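Local structure of probable molybdenum cofactor guanylyltransferase (Aquifex aeolicus, 2E8B) at residues 51-56 against 110-115; 123-128 against 168-173; 134-139 against 158-163. The protein probably transfers the GMP moiety of GTP to the molybdenum-molybdopterin cofactor, forming its guanine dinucleotide with release of diphosphate. All blocks are in the same frame, centred on the assembly; numbering follows the deposited sequence.

Contact 1 (51-56 against 110-115)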
loop_
_atom_site.group_PDB
_atom_site.type_symbol
_atom_site.label_atom_id
_atom_site.label_comp_id
_atom_site.label_asym_id
_atom_site.label_seq_id
_atom_site.Cartn_x
_atom_site.Cartn_y
_atom_site.Cartn_z
ATOM N N LYS A 51 5.076 10.369 3.589
ATOM C CA LYS A 51 5.572 11.681 3.187
ATOM C C LYS A 51 6.981 11.956 3.692
ATOM O O LYS A 51 7.689 12.785 3.119
ATOM C CB LYS A 51 4.630 12.787 3.667
ATOM C CG LYS A 51 3.427 13.019 2.759
ATOM C CD LYS A 51 3.681 14.061 1.655
ATOM C CE LYS A 51 4.731 13.636 0.625
ATOM N NZ LYS A 51 6.109 14.069 0.977
ATOM N N SER A 52 7.396 11.273 4.755
ATOM C CA SER A 52 8.737 11.486 5.293
ATOM C C SER A 52 9.780 10.775 4.439
ATOM O O SER A 52 10.977 11.036 4.556
ATOM C CB SER A 52 8.836 10.999 6.747
ATOM O OG SER A 52 8.844 9.582 6.859
ATOM N N VAL A 53 9.313 9.894 3.563
ATOM C CA VAL A 53 10.198 9.132 2.687
ATOM C C VAL A 53 10.090 9.476 1.197
ATOM O O VAL A 53 11.097 9.466 0.482
ATOM C CB VAL A 53 9.942 7.611 2.847
ATOM C CG1 VAL A 53 10.724 6.826 1.799
ATOM C CG2 VAL A 53 10.338 7.165 4.244
ATOM N N PHE A 54 8.884 9.786 0.729
ATOM C CA PHE A 54 8.671 10.070 -0.691
ATOM C C PHE A 54 8.323 11.508 -1.060
ATOM O O PHE A 54 7.682 12.225 -0.292
ATOM C CB PHE A 54 7.577 9.144 -1.217
ATOM C CG PHE A 54 7.851 7.685 -0.972
ATOM C CD1 PHE A 54 8.743 6.986 -1.778
ATOM C CD2 PHE A 54 7.232 7.017 0.083
ATOM C CE1 PHE A 54 9.016 5.636 -1.541
ATOM C CE2 PHE A 54 7.495 5.673 0.330
ATOM C CZ PHE A 54 8.391 4.979 -0.485
ATOM N N LYS A 55 8.736 11.909 -2.260
ATOM C CA LYS A 55 8.476 13.253 -2.770
ATOM C C LYS A 55 6.980 13.440 -3.004
ATOM O O LYS A 55 6.435 14.521 -2.777
ATOM C CB LYS A 55 9.234 13.469 -4.083
ATOM C CG LYS A 55 10.723 13.173 -3.978
ATOM C CD LYS A 55 11.448 13.287 -5.317
ATOM C CE LYS A 55 11.493 14.722 -5.815
ATOM N NZ LYS A 55 12.390 14.868 -6.998
ATOM N N GLU A 56 6.320 12.381 -3.460
ATOM C CA GLU A 56 4.886 12.438 -3.716
ATOM C C GLU A 56 4.170 11.237 -3.111
ATOM O O GLU A 56 4.624 10.100 -3.241
ATOM C CB GLU A 56 4.618 12.496 -5.220
ATOM C CG GLU A 56 5.305 13.663 -5.912
ATOM C CD GLU A 56 4.842 13.851 -7.341
ATOM O OE1 GLU A 56 4.892 12.874 -8.119
ATOM O OE2 GLU A 56 4.434 14.982 -7.686
ATOM N N MET A 110 3.449 1.170 11.461
ATOM C CA MET A 110 4.431 1.385 10.401
ATOM C C MET A 110 5.434 2.479 10.754
ATOM O O MET A 110 5.091 3.498 11.360
ATOM C CB MET A 110 3.729 1.728 9.077
ATOM C CG MET A 110 4.659 1.915 7.870
ATOM S SD MET A 110 5.757 0.498 7.477
ATOM C CE MET A 110 4.560 -0.828 7.282
ATOM N N LYS A 111 6.687 2.235 10.393
ATOM C CA LYS A 111 7.771 3.177 10.633
ATOM C C LYS A 111 8.528 3.358 9.332
ATOM O O LYS A 111 8.589 2.451 8.508
ATOM C CB LYS A 111 8.732 2.656 11.702
ATOM C CG LYS A 111 8.269 2.886 13.124
ATOM C CD LYS A 111 9.440 2.794 14.091
ATOM C CE LYS A 111 9.039 3.285 15.477
ATOM N NZ LYS A 111 10.197 3.356 16.414
ATOM N N LYS A 112 9.110 4.533 9.155
ATOM C CA LYS A 112 9.847 4.821 7.940
ATOM C C LYS A 112 10.975 3.826 7.689
ATOM O O LYS A 112 11.241 3.477 6.542
ATOM C CB LYS A 112 10.413 6.237 8.009
ATOM C CG LYS A 112 11.440 6.440 9.109
ATOM C CD LYS A 112 11.865 7.896 9.208
ATOM C CE LYS A 112 12.435 8.393 7.897
ATOM N NZ LYS A 112 12.966 9.783 8.013
ATOM N N GLU A 113 11.637 3.366 8.747
ATOM C CA GLU A 113 12.738 2.420 8.568
ATOM C C GLU A 113 12.306 1.156 7.835
ATOM O O GLU A 113 13.081 0.573 7.079
ATOM C CB GLU A 113 13.360 2.037 9.914
ATOM C CG GLU A 113 14.035 3.190 10.634
ATOM C CD GLU A 113 13.150 3.815 11.694
ATOM O OE1 GLU A 113 11.988 4.148 11.386
ATOM O OE2 GLU A 113 13.621 3.975 12.841
ATOM N N THR A 114 11.067 0.733 8.056
ATOM C CA THR A 114 10.566 -0.462 7.394
ATOM C C THR A 114 10.435 -0.187 5.904
ATOM O O THR A 114 10.813 -1.014 5.071
ATOM C CB THR A 114 9.209 -0.872 7.973
ATOM O OG1 THR A 114 9.360 -1.123 9.374
ATOM C CG2 THR A 114 8.688 -2.122 7.283
ATOM N N VAL A 115 9.918 0.990 5.567
ATOM C CA VAL A 115 9.765 1.368 4.173
ATOM C C VAL A 115 11.137 1.467 3.513
ATOM O O VAL A 115 11.346 0.967 2.405
ATOM C CB VAL A 115 9.050 2.720 4.047
ATOM C CG1 VAL A 115 9.012 3.162 2.592
ATOM C CG2 VAL A 115 7.642 2.604 4.604
#
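The CG1 methyl of Val115 overlaps the far end of the Phe54 ring, 3.6 Å from Phe54 CZ. Phe54 CE2 lies almost as near. The two side chains come from opposite directions, and the methyl meets the ring obliquely. The same methyl also touches Val53, whose CG1 is 4.1 Å from Val115 CG1. Val53 has CG1 anti to its own backbone N (chi1 172°). This turns CG1 over the centre of the Phe54 ring, 3.6 Å above its plane. One ring face is thus covered by the preceding residue, while the CZ end meets the helix. The other methyl of Val53, CG2, rests 3.9 Å from Lys112 CB.

Residues 51-56 link helix 32-51 to strand 56-61, on the way back into the sheet, where strand 56-61 runs parallel to strand 16-22. Helix 112-120 begins at Lys112, after Lys111 at the N-cap. The contact therefore joins the link of a beta-alpha-beta crossover to the first turn of another helix of this alpha/beta fold. Phe54 also meets Phe101 of strand 99-104, and Val115 touches the same residue, so the apolar cluster sits against the sheet.

Polar groups lie beside the apolar ones. Ser52 OG is next to the aliphatic part of Lys112, 3.9 Å from Lys112 CB, but it bonds to Thr49 O. Lys112 NZ and Ser52 O are both hydrogen-bonded to Thr5 OG1, so one hydroxyl bridges the two segments. Lys51 folds back along the link. Lys51 NZ bonds to Phe54 O at 2.7 Å, almost straight out from the carbonyl (C=O...N angle 169°).

Contact 2 (123-128 against 168-173); sequences KEPVSV and GYNEVE
Asn170 turns its amide across the strand pair toward the bend at residues 123-125. Its CG is anti to the carbonyl carbon (chi1 -59°), which brings ND2 among three carbonyl oxygens. The bond from Asn170 ND2 to Glu124 O is 3.0 Å long. That oxygen lies in the amide plane, but the donor stands well above the carbonyl plane, 66° out of it. The bonds from ND2 to Lys123 O and Val126 O are weak. Val126 O is gripped twice, because Asn170 N also bonds to it at 2.8 Å. With alanine in its place the amide donor is gone, and the Glu124 carbonyl, part of the cis peptide bond before Pro125, is likely to be less firmly held.

Strands 126-130 and 170-173 run parallel in the mixed sheet, their short segments 29° apart. Val128 N bonds to Asn170 O at 3.0 Å, and Val172 N to Val128 O at 2.9 Å. Ser127 and Asn170 point to the same face of the sheet. There Ser127 OG lies 3.7 Å from Asn170 CB and accepts a bond from Lys123 N. On the face of Val128 and Glu171, Val128 CG2 meets the Tyr169 ring obliquely at CD2, 4.1 Å away. Pro125 CG packs 3.4 Å from Gly168 O, where helix 160-167 gives way to the strand. Leu164 of that helix touches both Val126 and Tyr169.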
loop_
_atom_site.group_PDB
_atom_site.type_symbol
_atom_site.label_atom_id
_atom_site.label_comp_id
_atom_site.label_asym_id
_atom_site.label_seq_id
_atom_site.Cartn_x
_atom_site.Cartn_y
_atom_site.Cartn_z
ATOM N N LYS A 123 13.879 -5.223 -5.894
ATOM C CA LYS A 123 14.273 -5.959 -7.093
ATOM C C LYS A 123 13.011 -6.164 -7.933
ATOM O O LYS A 123 11.949 -6.491 -7.402
ATOM C CB LYS A 123 14.876 -7.319 -6.722
ATOM C CG LYS A 123 16.274 -7.215 -6.141
ATOM C CD LYS A 123 16.777 -8.556 -5.621
ATOM C CE LYS A 123 18.245 -8.470 -5.210
ATOM N NZ LYS A 123 19.102 -8.235 -6.406
ATOM N N GLU A 124 13.128 -5.964 -9.241
ATOM C CA GLU A 124 12.000 -6.129 -10.151
ATOM C C GLU A 124 11.509 -7.580 -10.180
ATOM O O GLU A 124 12.273 -8.501 -9.907
ATOM C CB GLU A 124 12.408 -5.687 -11.557
ATOM C CG GLU A 124 12.705 -4.195 -11.666
ATOM C CD GLU A 124 13.191 -3.794 -13.046
ATOM O OE1 GLU A 124 12.476 -4.069 -14.032
ATOM O OE2 GLU A 124 14.287 -3.204 -13.145
ATOM N N PRO A 125 10.224 -7.800 -10.516
ATOM C CA PRO A 125 9.231 -6.781 -10.859
ATOM C C PRO A 125 8.463 -6.267 -9.646
ATOM O O PRO A 125 7.809 -5.230 -9.715
ATOM C CB PRO A 125 8.322 -7.516 -11.837
ATOM C CG PRO A 125 8.269 -8.877 -11.245
ATOM C CD PRO A 125 9.715 -9.145 -10.848
ATOM N N VAL A 126 8.544 -7.010 -8.547
ATOM C CA VAL A 126 7.864 -6.658 -7.303
ATOM C C VAL A 126 8.676 -7.135 -6.108
ATOM O O VAL A 126 9.260 -8.213 -6.138
ATOM C CB VAL A 126 6.483 -7.337 -7.200
ATOM C CG1 VAL A 126 5.784 -6.899 -5.915
ATOM C CG2 VAL A 126 5.649 -7.016 -8.410
ATOM N N SER A 127 8.712 -6.321 -5.060
ATOM C CA SER A 127 9.402 -6.682 -3.827
ATOM C C SER A 127 8.442 -6.313 -2.713
ATOM O O SER A 127 8.057 -5.152 -2.575
ATOM C CB SER A 127 10.712 -5.905 -3.671
ATOM O OG SER A 127 11.697 -6.409 -4.560
ATOM N N VAL A 128 8.035 -7.307 -1.937
ATOM C CA VAL A 128 7.103 -7.063 -0.852
ATOM C C VAL A 128 7.645 -7.562 0.471
ATOM O O VAL A 128 8.433 -8.512 0.524
ATOM C CB VAL A 128 5.745 -7.739 -1.117
ATOM C CG1 VAL A 128 4.960 -6.947 -2.153
ATOM C CG2 VAL A 128 5.965 -9.159 -1.595
ATOM N N GLY A 168 5.690 -13.117 -10.717
ATOM C CA GLY A 168 6.923 -13.337 -9.984
ATOM C C GLY A 168 7.115 -12.225 -8.967
ATOM O O GLY A 168 6.690 -11.093 -9.192
ATOM N N TYR A 169 7.746 -12.534 -7.842
ATOM C CA TYR A 169 7.961 -11.521 -6.820
ATOM C C TYR A 169 9.115 -11.868 -5.904
ATOM O O TYR A 169 9.525 -13.031 -5.797
ATOM C CB TYR A 169 6.682 -11.316 -6.000
ATOM C CG TYR A 169 6.284 -12.501 -5.150
ATOM C CD1 TYR A 169 5.554 -13.557 -5.694
ATOM C CD2 TYR A 169 6.615 -12.559 -3.792
ATOM C CE1 TYR A 169 5.155 -14.639 -4.911
ATOM C CE2 TYR A 169 6.219 -13.635 -3.003
ATOM C CZ TYR A 169 5.490 -14.667 -3.566
ATOM O OH TYR A 169 5.078 -15.724 -2.786
ATOM N N ASN A 170 9.645 -10.843 -5.249
ATOM C CA ASN A 170 10.757 -11.011 -4.332
ATOM C C ASN A 170 10.323 -10.696 -2.908
ATOM O O ASN A 170 9.670 -9.681 -2.666
ATOM C CB ASN A 170 11.895 -10.075 -4.731
ATOM C CG ASN A 170 12.383 -10.332 -6.140
ATOM O OD1 ASN A 170 13.029 -11.342 -6.406
ATOM N ND2 ASN A 170 12.062 -9.425 -7.055
ATOM N N GLU A 171 10.674 -11.571 -1.970
ATOM C CA GLU A 171 10.337 -11.349 -0.571
ATOM C C GLU A 171 11.458 -10.577 0.099
ATOM O O GLU A 171 12.640 -10.870 -0.105
ATOM C CB GLU A 171 10.198 -12.661 0.202
ATOM C CG GLU A 171 9.008 -13.533 -0.119
ATOM C CD GLU A 171 8.893 -14.683 0.874
ATOM O OE1 GLU A 171 9.935 -15.090 1.446
ATOM O OE2 GLU A 171 7.772 -15.186 1.083
ATOM N N VAL A 172 11.092 -9.589 0.901
ATOM C CA VAL A 172 12.088 -8.839 1.645
ATOM C C VAL A 172 11.842 -9.277 3.080
ATOM O O VAL A 172 10.847 -8.892 3.687
ATOM C CB VAL A 172 11.881 -7.316 1.509
ATOM C CG1 VAL A 172 12.908 -6.578 2.355
ATOM C CG2 VAL A 172 12.013 -6.898 0.057
ATOM N N GLU A 173 12.719 -10.134 3.598
ATOM C CA GLU A 173 12.582 -10.627 4.964
ATOM C C GLU A 173 12.775 -9.454 5.911
ATOM O O GLU A 173 13.858 -8.870 5.977
ATOM C CB GLU A 173 13.630 -11.702 5.254
ATOM C CG GLU A 173 13.515 -12.310 6.642
ATOM C CD GLU A 173 14.623 -13.304 6.932
ATOM O OE1 GLU A 173 14.732 -14.302 6.195
ATOM O OE2 GLU A 173 15.387 -13.083 7.898
#

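Contact 3 (134-139 against 158-163)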
loop_
_atom_site.group_PDB
_atom_site.type_symbol
_atom_site.label_atom_id
_atom_site.label_comp_id
_atom_site.label_asym_id
_atom_site.label_seq_id
_atom_site.Cartn_x
_atom_site.Cartn_y
_atom_site.Cartn_z
ATOM N N LEU A 134 2.874 -12.710 4.218
ATOM C CA LEU A 134 3.358 -12.014 3.031
ATOM C C LEU A 134 2.550 -10.719 2.954
ATOM O O LEU A 134 1.326 -10.748 2.808
ATOM C CB LEU A 134 3.111 -12.848 1.773
ATOM C CG LEU A 134 3.584 -12.192 0.472
ATOM C CD1 LEU A 134 5.106 -12.090 0.479
ATOM C CD2 LEU A 134 3.105 -12.998 -0.727
ATOM N N HIS A 135 3.226 -9.584 3.070
ATOM C CA HIS A 135 2.530 -8.313 3.012
ATOM C C HIS A 135 2.454 -7.781 1.598
ATOM O O HIS A 135 3.274 -6.971 1.175
ATOM C CB HIS A 135 3.210 -7.321 3.947
ATOM C CG HIS A 135 3.232 -7.789 5.365
ATOM N ND1 HIS A 135 4.249 -8.561 5.881
ATOM C CD2 HIS A 135 2.303 -7.687 6.342
ATOM C CE1 HIS A 135 3.944 -8.917 7.115
ATOM N NE2 HIS A 135 2.767 -8.401 7.418
ATOM N N THR A 136 1.442 -8.253 0.878
ATOM C CA THR A 136 1.214 -7.883 -0.509
ATOM C C THR A 136 1.045 -6.394 -0.731
ATOM O O THR A 136 1.292 -5.894 -1.830
ATOM C CB THR A 136 -0.037 -8.572 -1.062
ATOM O OG1 THR A 136 -1.168 -8.199 -0.268
ATOM C CG2 THR A 136 0.128 -10.080 -1.033
ATOM N N LEU A 137 0.627 -5.682 0.310
ATOM C CA LEU A 137 0.420 -4.244 0.183
ATOM C C LEU A 137 1.472 -3.377 0.867
ATOM O O LEU A 137 1.184 -2.249 1.275
ATOM C CB LEU A 137 -0.978 -3.869 0.681
ATOM C CG LEU A 137 -2.114 -4.640 -0.008
ATOM C CD1 LEU A 137 -3.467 -4.191 0.546
ATOM C CD2 LEU A 137 -2.056 -4.407 -1.512
ATOM N N VAL A 138 2.678 -3.922 1.012
ATOM C CA VAL A 138 3.810 -3.189 1.573
ATOM C C VAL A 138 4.997 -3.548 0.690
ATOM O O VAL A 138 5.691 -4.544 0.912
ATOM C CB VAL A 138 4.128 -3.576 3.040
ATOM C CG1 VAL A 138 5.365 -2.816 3.515
ATOM C CG2 VAL A 138 2.943 -3.240 3.946
ATOM N N GLY A 139 5.210 -2.750 -0.348
ATOM C CA GLY A 139 6.313 -3.035 -1.240
ATOM C C GLY A 139 6.375 -2.132 -2.448
ATOM O O GLY A 139 5.635 -1.155 -2.562
ATOM N N TYR A 158 -9.283 -11.990 -8.571
ATOM C CA TYR A 158 -8.852 -10.853 -7.763
ATOM C C TYR A 158 -7.768 -11.195 -6.749
ATOM O O TYR A 158 -7.362 -10.339 -5.962
ATOM C CB TYR A 158 -10.050 -10.272 -7.009
ATOM C CG TYR A 158 -11.071 -9.548 -7.866
ATOM C CD1 TYR A 158 -11.113 -9.716 -9.253
ATOM C CD2 TYR A 158 -12.018 -8.710 -7.274
ATOM C CE1 TYR A 158 -12.080 -9.062 -10.027
ATOM C CE2 TYR A 158 -12.982 -8.061 -8.032
ATOM C CZ TYR A 158 -13.007 -8.240 -9.405
ATOM O OH TYR A 158 -13.975 -7.608 -10.149
ATOM N N ARG A 159 -7.298 -12.438 -6.751
ATOM C CA ARG A 159 -6.272 -12.832 -5.794
ATOM C C ARG A 159 -4.914 -12.220 -6.105
ATOM O O ARG A 159 -4.351 -12.465 -7.170
ATOM C CB ARG A 159 -6.135 -14.351 -5.772
ATOM C CG ARG A 159 -7.405 -15.086 -5.405
ATOM C CD ARG A 159 -7.199 -16.578 -5.584
ATOM N NE ARG A 159 -6.983 -16.914 -6.990
ATOM C CZ ARG A 159 -6.550 -18.097 -7.415
ATOM N NH1 ARG A 159 -6.278 -19.058 -6.540
ATOM N NH2 ARG A 159 -6.406 -18.324 -8.717
ATOM N N ILE A 160 -4.383 -11.420 -5.184
ATOM C CA ILE A 160 -3.067 -10.833 -5.410
ATOM C C ILE A 160 -2.019 -11.938 -5.282
ATOM O O ILE A 160 -0.943 -11.855 -5.878
ATOM C CB ILE A 160 -2.773 -9.689 -4.416
ATOM C CG1 ILE A 160 -3.735 -8.523 -4.685
ATOM C CG2 ILE A 160 -1.335 -9.202 -4.584
ATOM C CD1 ILE A 160 -3.579 -7.355 -3.719
ATOM N N TRP A 161 -2.329 -12.974 -4.507
ATOM C CA TRP A 161 -1.401 -14.099 -4.364
ATOM C C TRP A 161 -1.200 -14.749 -5.725
ATOM O O TRP A 161 -0.084 -15.088 -6.102
ATOM C CB TRP A 161 -1.937 -15.163 -3.401
ATOM C CG TRP A 161 -1.803 -14.838 -1.948
ATOM C CD1 TRP A 161 -1.093 -13.812 -1.388
ATOM C CD2 TRP A 161 -2.389 -15.561 -0.860
ATOM N NE1 TRP A 161 -1.205 -13.853 -0.016
ATOM C CE2 TRP A 161 -1.993 -14.919 0.334
ATOM C CE3 TRP A 161 -3.212 -16.694 -0.778
ATOM C CZ2 TRP A 161 -2.391 -15.370 1.597
ATOM C CZ3 TRP A 161 -3.609 -17.142 0.479
ATOM C CH2 TRP A 161 -3.197 -16.481 1.647
ATOM N N ALA A 162 -2.293 -14.924 -6.463
ATOM C CA ALA A 162 -2.227 -15.538 -7.788
ATOM C C ALA A 162 -1.501 -14.611 -8.750
ATOM O O ALA A 162 -0.721 -15.056 -9.592
ATOM C CB ALA A 162 -3.637 -15.835 -8.300
ATOM N N LEU A 163 -1.767 -13.318 -8.626
ATOM C CA LEU A 163 -1.116 -12.329 -9.475
ATOM C C LEU A 163 0.395 -12.405 -9.284
ATOM O O LEU A 163 1.149 -12.471 -10.255
ATOM C CB LEU A 163 -1.590 -10.919 -9.120
ATOM C CG LEU A 163 -0.792 -9.767 -9.745
ATOM C CD1 LEU A 163 -1.044 -9.705 -11.258
ATOM C CD2 LEU A 163 -1.202 -8.448 -9.091
#
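His135 O accepts a hydrogen bond from the backbone N of Val138 (3.1 Å), closing the type I turn that presents Thr136 and Leu137 to Ile160. The contact itself is apolar. Thr136 touches both Ile160 and Trp161. Thr136 CB lies 3.8 Å from Ile160 CG2, and the CG2 methyl of Thr136 reaches both that methyl and the indole of Trp161. The Thr136 methyl sits at the edge of the indole, near the ring plane, 3.9 Å from Trp161 CD1. Trp161 NE1 is only slightly farther off. The side chains of Thr136 and Trp161 cross at about a right angle.

Ile160 uses its two branches on different partners. With CG1 anti to the carbonyl carbon (chi1 -66°) and CD1 extended beyond it (chi2 177°), Ile160 CD1 reaches Leu137 CD2 at 4.0 Å. CG2 stays behind to meet Thr136. Leu134 CD2 also approaches Trp161 CD1, obliquely, at 4.3 Å.

Here a corner of the sheet, just after strand 134-135, packs against the first turn of helix 160-167. The fold is the nucleotidyltransferase domain of the MobA family. The Leu137 side chain lies near the predicted nucleotide site: about 4 Å from that of Leu20, predicted to bind GTP, and about 6 Å from that of Asp106, predicted to bind GTP and magnesium. The helix starts with Arg159 at the N-cap, whose backbone O accepts a hydrogen bond from Leu163 N. Ser84 of helix 84-94 touches both Leu137 and Ile160, extending the packing beyond the two segments. The corner has a polar tie as well, because Thr136 O is hydrogen-bonded to Tyr141 OH in strand 140-142, the next strand along the chain.

All three contacts belong to the MobA-like nucleotidyltransferase domain. Contact 1 closes first along the chain. Contact 2 opens after it, and contact 3 is nested in the loop that contact 2 closes. Contacts 2 and 3 have centres about 11 Å apart and touch, with Val128 against residues 134-138. Strands 126-130 and 134-135 are neighbours in one sheet, and helix 160-167 leads into strand 170-173. Contact 1 lies about 18 Å from contact 2 and about 20 Å from contact 3, centre to centre. Helix 112-120 leads on to strand 126-130. Contact 1 is away from the predicted GTP and magnesium sites, whereas contact 3 comes close to them.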